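Local coordinates for protein prephenate dehydrogenase (Aquifex aeolicus, PDB 2G5C) that probably catalyses the NAD-dependent oxidative decarboxylation of prephenate to 4-hydroxyphenylpyruvate, a step of tyrosine biosynthesis, at residues A[200-204]-A[205-209]; A[100-103]-A[104-108]; A[256-260]-A[261-265]. All coordinates share one frame; numbering follows the deposited sequence.

Contact 1. Residues A[200-204]-A[205-209]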
loop_
_atom_site.group_PDB
_atom_site.type_symbol
_atom_site.label_atom_id
_atom_site.label_comp_id
_atom_site.label_asym_id
_atom_site.label_seq_id
_atom_site.Cartn_x
_atom_site.Cartn_y
_atom_site.Cartn_z
ATOM N N HIS A 200 -14.739 -1.669 -12.351
ATOM C CA HIS A 200 -15.209 -1.140 -13.628
ATOM C C HIS A 200 -14.300 -1.314 -14.844
ATOM O O HIS A 200 -14.770 -1.220 -15.980
ATOM C CB HIS A 200 -15.601 0.330 -13.464
ATOM C CG HIS A 200 -16.796 0.526 -12.583
ATOM N ND1 HIS A 200 -16.714 0.533 -11.208
ATOM C CD2 HIS A 200 -18.112 0.638 -12.881
ATOM C CE1 HIS A 200 -17.927 0.638 -10.695
ATOM N NE2 HIS A 200 -18.794 0.703 -11.690
HETATM N N MSE A 201 -13.013 -1.576 -14.633
HETATM C CA MSE A 201 -12.124 -1.774 -15.772
HETATM C C MSE A 201 -11.941 -3.251 -16.110
HETATM O O MSE A 201 -11.295 -3.603 -17.100
HETATM C CB MSE A 201 -10.781 -1.068 -15.538
HETATM C CG MSE A 201 -10.950 0.444 -15.613
HETATM SE SE MSE A 201 -9.343 1.482 -15.798
HETATM C CE MSE A 201 -8.963 1.190 -17.676
ATOM N N SER A 202 -12.516 -4.121 -15.289
ATOM C CA SER A 202 -12.444 -5.544 -15.588
ATOM C C SER A 202 -13.364 -5.735 -16.792
ATOM O O SER A 202 -14.302 -4.960 -16.988
ATOM C CB SER A 202 -12.950 -6.383 -14.415
ATOM O OG SER A 202 -11.988 -6.470 -13.381
ATOM N N THR A 203 -13.101 -6.748 -17.604
ATOM C CA THR A 203 -13.939 -6.992 -18.774
ATOM C C THR A 203 -14.317 -8.464 -18.858
ATOM O O THR A 203 -13.900 -9.271 -18.026
ATOM C CB THR A 203 -13.215 -6.603 -20.085
ATOM O OG1 THR A 203 -12.098 -7.477 -20.294
ATOM C CG2 THR A 203 -12.739 -5.154 -20.024
ATOM N N PRO A 204 -15.127 -8.832 -19.862
ATOM C CA PRO A 204 -15.543 -10.227 -20.028
ATOM C C PRO A 204 -14.360 -11.170 -20.211
ATOM O O PRO A 204 -14.450 -12.350 -19.887
ATOM C CB PRO A 204 -16.427 -10.170 -21.264
ATOM C CG PRO A 204 -17.065 -8.817 -21.142
ATOM C CD PRO A 204 -15.881 -7.954 -20.779
ATOM N N GLU A 205 -13.252 -10.647 -20.729
ATOM C CA GLU A 205 -12.072 -11.471 -20.941
ATOM C C GLU A 205 -11.012 -11.335 -19.849
ATOM O O GLU A 205 -9.874 -11.774 -20.035
ATOM C CB GLU A 205 -11.452 -11.173 -22.310
ATOM C CG GLU A 205 -10.772 -9.825 -22.437
ATOM C CD GLU A 205 -10.437 -9.496 -23.880
ATOM O OE1 GLU A 205 -11.380 -9.411 -24.696
ATOM O OE2 GLU A 205 -9.241 -9.328 -24.204
ATOM N N VAL A 206 -11.371 -10.721 -18.721
ATOM C CA VAL A 206 -10.420 -10.597 -17.620
ATOM C C VAL A 206 -10.932 -9.965 -16.334
ATOM O O VAL A 206 -11.510 -8.872 -16.335
ATOM C CB VAL A 206 -9.133 -9.845 -18.045
ATOM C CG1 VAL A 206 -9.439 -8.379 -18.344
ATOM C CG2 VAL A 206 -8.083 -9.984 -16.954
ATOM N N ASP A 207 -10.714 -10.692 -15.240
ATOM C CA ASP A 207 -11.079 -10.266 -13.893
ATOM C C ASP A 207 -9.774 -9.723 -13.313
ATOM O O ASP A 207 -8.884 -10.494 -12.937
ATOM C CB ASP A 207 -11.563 -11.469 -13.075
ATOM C CG ASP A 207 -11.850 -11.119 -11.627
ATOM O OD1 ASP A 207 -11.625 -9.958 -11.222
ATOM O OD2 ASP A 207 -12.305 -12.015 -10.883
ATOM N N LEU A 208 -9.664 -8.399 -13.249
ATOM C CA LEU A 208 -8.450 -7.747 -12.761
ATOM C C LEU A 208 -8.015 -8.108 -11.335
ATOM O O LEU A 208 -6.834 -7.998 -10.999
ATOM C CB LEU A 208 -8.586 -6.224 -12.907
ATOM C CG LEU A 208 -8.753 -5.728 -14.351
ATOM C CD1 LEU A 208 -8.894 -4.209 -14.366
ATOM C CD2 LEU A 208 -7.558 -6.155 -15.200
ATOM N N PHE A 209 -8.949 -8.553 -10.499
ATOM C CA PHE A 209 -8.589 -8.903 -9.129
ATOM C C PHE A 209 -7.717 -10.156 -9.042
ATOM O O PHE A 209 -7.141 -10.452 -7.995
ATOM C CB PHE A 209 -9.851 -9.065 -8.268
ATOM C CG PHE A 209 -10.538 -7.762 -7.964
ATOM C CD1 PHE A 209 -11.676 -7.376 -8.667
ATOM C CD2 PHE A 209 -10.015 -6.895 -7.006
ATOM C CE1 PHE A 209 -12.281 -6.139 -8.418
ATOM C CE2 PHE A 209 -10.611 -5.656 -6.748
ATOM C CZ PHE A 209 -11.746 -5.278 -7.456
#
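Thr203 and Val206 face each other across a type I beta turn that reverses the chain just beyond helix 173-201, a worked example of a loop folded back on itself. The two residues form a single antiparallel hydrogen-bonded pair: Thr203 N gives a hydrogen bond of 2.9 Å to Val206 O, in the carbonyl plane, while Val206 N reaches Thr203 O at 3.0 Å from above the carbonyl plane.

The tight part lies toward the helix. There Ser202 OG accepts from Leu208 N at 3.0 Å, a fairly straight bond (158°), and is also hydrogen-bonded to Leu198 O one turn back, so a single hydroxyl joins the last helical turn to the returning chain. Leu208 lays its CB and CG against that oxygen and brings CD1 to 3.8 Å from CB of the selenomethionine Met201; Val182 of the second subunit packs on both. With alanine at Ser202, the Leu208 amide would probably lose its acceptor and the tie to Leu198 O would go, leaving the returning chain less firmly held. Asp207 OD1 accepts from Phe209 N in an Asx turn, and its OD2 forms a salt bridge with Arg278 of the second subunit.

The corners of the turn, Pro204 and Glu205, are the exposed side, and the bond from Glu205 N to Thr203 OG1 is weak. Even here chi1 of 66° sets Thr203 OG1 between its own backbone N and carbonyl carbon, where Val206 CG1 rests against it at 3.4 Å.

Contact 2. Residues A[100-103]-A[104-108]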
loop_
_atom_site.group_PDB
_atom_site.type_symbol
_atom_site.label_atom_id
_atom_site.label_comp_id
_atom_site.label_asym_id
_atom_site.label_seq_id
_atom_site.Cartn_x
_atom_site.Cartn_y
_atom_site.Cartn_z
ATOM N N GLY A 100 -10.516 18.029 15.243
ATOM C CA GLY A 100 -11.143 19.178 14.614
ATOM C C GLY A 100 -12.343 19.707 15.369
ATOM O O GLY A 100 -12.289 19.887 16.585
ATOM N N LYS A 101 -13.431 19.945 14.642
ATOM C CA LYS A 101 -14.656 20.475 15.231
ATOM C C LYS A 101 -15.185 19.655 16.405
ATOM O O LYS A 101 -15.798 20.199 17.327
ATOM C CB LYS A 101 -15.746 20.592 14.164
ATOM C CG LYS A 101 -17.000 21.289 14.656
ATOM C CD LYS A 101 -17.980 21.545 13.525
ATOM C CE LYS A 101 -19.130 22.425 13.995
ATOM N NZ LYS A 101 -18.646 23.748 14.495
ATOM N N LEU A 102 -14.949 18.348 16.366
ATOM C CA LEU A 102 -15.408 17.461 17.427
ATOM C C LEU A 102 -14.883 17.880 18.793
ATOM O O LEU A 102 -15.576 17.754 19.800
ATOM C CB LEU A 102 -14.964 16.028 17.145
ATOM C CG LEU A 102 -15.227 15.030 18.273
ATOM C CD1 LEU A 102 -16.725 14.743 18.369
ATOM C CD2 LEU A 102 -14.453 13.748 18.009
ATOM N N VAL A 103 -13.648 18.367 18.830
ATOM C CA VAL A 103 -13.046 18.779 20.086
ATOM C C VAL A 103 -13.746 19.984 20.699
ATOM O O VAL A 103 -13.949 20.028 21.907
ATOM C CB VAL A 103 -11.548 19.104 19.914
ATOM C CG1 VAL A 103 -10.993 19.695 21.198
ATOM C CG2 VAL A 103 -10.784 17.839 19.557
ATOM N N TYR A 104 -14.116 20.953 19.868
ATOM C CA TYR A 104 -14.792 22.148 20.359
ATOM C C TYR A 104 -16.224 21.845 20.779
ATOM O O TYR A 104 -16.731 22.430 21.739
ATOM C CB TYR A 104 -14.776 23.246 19.289
ATOM C CG TYR A 104 -13.376 23.631 18.861
ATOM C CD1 TYR A 104 -12.463 24.152 19.778
ATOM C CD2 TYR A 104 -12.952 23.440 17.547
ATOM C CE1 TYR A 104 -11.162 24.469 19.400
ATOM C CE2 TYR A 104 -11.651 23.754 17.158
ATOM C CZ TYR A 104 -10.762 24.265 18.089
ATOM O OH TYR A 104 -9.469 24.554 17.716
ATOM N N ASP A 105 -16.880 20.933 20.068
ATOM C CA ASP A 105 -18.248 20.579 20.420
ATOM C C ASP A 105 -18.262 19.838 21.752
ATOM O O ASP A 105 -19.155 20.049 22.578
ATOM C CB ASP A 105 -18.896 19.706 19.339
ATOM C CG ASP A 105 -19.037 20.426 18.014
ATOM O OD1 ASP A 105 -19.211 21.662 18.022
ATOM O OD2 ASP A 105 -18.987 19.755 16.962
ATOM N N LEU A 106 -17.274 18.973 21.964
ATOM C CA LEU A 106 -17.199 18.225 23.210
ATOM C C LEU A 106 -16.860 19.140 24.382
ATOM O O LEU A 106 -17.330 18.915 25.501
ATOM C CB LEU A 106 -16.179 17.084 23.096
ATOM C CG LEU A 106 -16.580 15.971 22.115
ATOM C CD1 LEU A 106 -15.576 14.825 22.179
ATOM C CD2 LEU A 106 -17.972 15.459 22.460
ATOM N N GLU A 107 -16.048 20.168 24.129
ATOM C CA GLU A 107 -15.688 21.122 25.178
ATOM C C GLU A 107 -16.922 21.937 25.558
ATOM O O GLU A 107 -17.128 22.250 26.724
ATOM C CB GLU A 107 -14.596 22.090 24.712
ATOM C CG GLU A 107 -13.246 21.472 24.383
ATOM C CD GLU A 107 -12.175 22.530 24.139
ATOM O OE1 GLU A 107 -12.460 23.514 23.422
ATOM O OE2 GLU A 107 -11.047 22.376 24.658
ATOM N N ASN A 108 -17.740 22.284 24.567
ATOM C CA ASN A 108 -18.946 23.064 24.822
ATOM C C ASN A 108 -20.004 22.268 25.579
ATOM O O ASN A 108 -20.906 22.849 26.180
ATOM C CB ASN A 108 -19.560 23.571 23.511
ATOM C CG ASN A 108 -18.684 24.587 22.807
ATOM O OD1 ASN A 108 -18.008 25.388 23.448
ATOM N ND2 ASN A 108 -18.709 24.571 21.480
#
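Leu102 and Leu106, one helical turn apart, carry the apolar part of this contact: Leu102 CG lies 3.9 Å from Leu106 CD1, the side chains meeting at a slant. Leu102 starts out away from its partner, yet chi1 of 172° puts CG anti to the backbone N and within touch of Leu106. Both leucines pack on helix 72-85, Leu102 against Val72, a residue of the NAD site, and Leu106 against Ala79.

The backbone bonds are those of a regular alpha-helix. Asp105 N, Leu106 N and Glu107 N each donate to the carbonyl four residues earlier, the first to Lys101 O at 3.0 Å, while Glu107 CG lies 3.0 Å from Val103 O.

The Lys101-Asp105 pair is looser. The aliphatic CG of Lys101 lies 3.4 Å from Asp105 OD2, but Lys101 NZ stays 4.1 Å from Asp105 OD1, beyond a salt bridge; that carboxylate finds its firmer mate in Arg76. Glu107 OE2 turns instead to Thr146 OG1, and Tyr104 OH to Glu174.

With Val103 and Leu106 touching Phe114 of the following strand, this is most of the crossover helix in the beta-alpha-beta unit of strand 91-94, helix 101-110 and strand 114-120, within the Rossmann-type nucleotide-binding domain.

Contact 3. Residues A[256-260]-A[261-265]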
loop_
_atom_site.group_PDB
_atom_site.type_symbol
_atom_site.label_atom_id
_atom_site.label_comp_id
_atom_site.label_asym_id
_atom_site.label_seq_id
_atom_site.Cartn_x
_atom_site.Cartn_y
_atom_site.Cartn_z
ATOM N N LYS A 256 0.543 12.458 -15.108
ATOM C CA LYS A 256 -0.142 12.065 -16.333
ATOM C C LYS A 256 0.335 12.886 -17.524
ATOM O O LYS A 256 0.625 12.342 -18.588
ATOM C CB LYS A 256 -1.654 12.240 -16.176
ATOM C CG LYS A 256 -2.452 11.889 -17.423
ATOM C CD LYS A 256 -3.942 12.120 -17.205
ATOM C CE LYS A 256 -4.254 13.582 -16.931
ATOM N NZ LYS A 256 -5.693 13.768 -16.574
ATOM N N GLU A 257 0.412 14.200 -17.334
ATOM C CA GLU A 257 0.850 15.098 -18.393
ATOM C C GLU A 257 2.269 14.811 -18.856
ATOM O O GLU A 257 2.553 14.876 -20.050
ATOM C CB GLU A 257 0.724 16.560 -17.939
ATOM C CG GLU A 257 -0.724 17.022 -17.847
ATOM C CD GLU A 257 -1.519 16.648 -19.088
ATOM O OE1 GLU A 257 -1.101 17.030 -20.203
ATOM O OE2 GLU A 257 -2.560 15.966 -18.952
ATOM N N LEU A 258 3.165 14.497 -17.926
ATOM C CA LEU A 258 4.537 14.186 -18.314
ATOM C C LEU A 258 4.529 12.963 -19.221
ATOM O O LEU A 258 5.374 12.821 -20.103
ATOM C CB LEU A 258 5.402 13.914 -17.080
ATOM C CG LEU A 258 5.612 15.088 -16.115
ATOM C CD1 LEU A 258 6.549 14.663 -14.999
ATOM C CD2 LEU A 258 6.203 16.281 -16.864
ATOM N N ILE A 259 3.561 12.082 -19.007
ATOM C CA ILE A 259 3.445 10.873 -19.817
ATOM C C ILE A 259 2.809 11.175 -21.170
ATOM O O ILE A 259 3.266 10.691 -22.206
ATOM C CB ILE A 259 2.603 9.802 -19.086
ATOM C CG1 ILE A 259 3.314 9.384 -17.802
ATOM C CG2 ILE A 259 2.393 8.607 -19.995
ATOM C CD1 ILE A 259 2.482 8.516 -16.858
ATOM N N VAL A 260 1.751 11.977 -21.158
ATOM C CA VAL A 260 1.065 12.342 -22.389
ATOM C C VAL A 260 2.010 12.966 -23.414
ATOM O O VAL A 260 1.956 12.633 -24.599
ATOM C CB VAL A 260 -0.081 13.339 -22.114
ATOM C CG1 VAL A 260 -0.530 13.988 -23.424
ATOM C CG2 VAL A 260 -1.250 12.616 -21.453
ATOM N N ARG A 261 2.877 13.871 -22.970
ATOM C CA ARG A 261 3.793 14.510 -23.909
ATOM C C ARG A 261 5.164 13.846 -23.965
ATOM O O ARG A 261 6.084 14.350 -24.608
ATOM C CB ARG A 261 3.946 15.998 -23.583
ATOM C CG ARG A 261 4.608 16.340 -22.255
ATOM C CD ARG A 261 4.781 17.854 -22.200
ATOM N NE ARG A 261 5.647 18.321 -21.121
ATOM C CZ ARG A 261 5.260 18.498 -19.866
ATOM N NH1 ARG A 261 4.008 18.240 -19.512
ATOM N NH2 ARG A 261 6.127 18.953 -18.970
ATOM N N GLU A 262 5.289 12.711 -23.293
ATOM C CA GLU A 262 6.534 11.968 -23.277
ATOM C C GLU A 262 7.751 12.810 -22.882
ATOM O O GLU A 262 8.751 12.831 -23.596
ATOM C CB GLU A 262 6.748 11.316 -24.650
ATOM C CG GLU A 262 5.734 10.199 -24.947
ATOM C CD GLU A 262 5.571 9.905 -26.429
ATOM O OE1 GLU A 262 6.594 9.795 -27.135
ATOM O OE2 GLU A 262 4.411 9.773 -26.888
ATOM N N ALA A 263 7.662 13.505 -21.748
ATOM C CA ALA A 263 8.785 14.312 -21.262
ATOM C C ALA A 263 9.710 13.330 -20.551
ATOM O O ALA A 263 9.720 13.250 -19.326
ATOM C CB ALA A 263 8.301 15.372 -20.284
ATOM N N GLU A 264 10.480 12.591 -21.333
ATOM C CA GLU A 264 11.370 11.564 -20.792
ATOM C C GLU A 264 12.268 11.975 -19.631
ATOM O O GLU A 264 12.341 11.258 -18.635
ATOM C CB GLU A 264 12.198 10.940 -21.928
ATOM C CG GLU A 264 13.072 11.906 -22.706
ATOM C CD GLU A 264 14.511 11.923 -22.219
ATOM O OE1 GLU A 264 14.856 11.094 -21.350
ATOM O OE2 GLU A 264 15.299 12.758 -22.717
ATOM N N GLU A 265 12.936 13.121 -19.738
ATOM C CA GLU A 265 13.822 13.575 -18.670
ATOM C C GLU A 265 13.062 14.127 -17.467
ATOM O O GLU A 265 13.430 13.861 -16.322
ATOM C CB GLU A 265 14.791 14.639 -19.200
ATOM C CG GLU A 265 15.579 15.394 -18.126
ATOM C CD GLU A 265 16.502 14.501 -17.308
ATOM O OE1 GLU A 265 16.876 13.413 -17.791
ATOM O OE2 GLU A 265 16.865 14.901 -16.182
HETATM O O HOH W 1 1.314 17.753 -21.251
#
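Arg261 folds back along Leu258, the two side chains side by side and pointing the same way, where helix 238-260 stops. The backbone shows how a helix can be terminated: in this Schellman motif Ala263 N donates to Leu258 O at 2.9 Å, in the carbonyl plane, and Glu262 N to Ile259 O at 3.1 Å from above the plane, with Glu262 at positive phi (52°) as the C-prime residue. Arg261 N still keeps a helical bond to Glu257 O.

Apolar contact accompanies the cap: Leu258 CD2 lies 4.1 Å from Ala263 CB.

Polar and charged groups finish the arrangement. With chi1 of 66° the arginine chain runs back past Glu257 O, bringing Arg261 NH2 to 3.4 Å from Leu258 CD2, and a water in the guanidinium plane, at its edge, accepts from Arg261 NH1 at 3.2 Å while donating to Glu257 OE1 at 2.7 Å. Glu266 forms a salt bridge with Arg261 NH2, and Glu262 pairs with Lys238 of the second subunit.

Ala263 is the N-cap of helix 264-279, which turns back so that its Tyr270 and Leu267 pack on Leu258 and Ile259 respectively, while Met242 of the second subunit lies against Val260.

How the contacts relate
Contact 2 is mostly buried, inside a helix of the nucleotide-binding domain, and its centre lies about 45 Å from that of contact 1 and about 46 Å from that of contact 3. It touches no other chain; the carboxylates of Asp105 and Glu107 and the hydroxyl of Tyr104 are met by residues of the same subunit. Contacts 1 and 3 are partly buried, sit in the dimerization region with nearest atoms about 12 Å apart, and both touch the second subunit, which supplies some of their charged mates. Contact 2 opens a helix and runs along it, whereas 200-209 and 256-265 each span a helix end: a turn with a serine bridge in one, a Schellman cap with a bridging water in the other.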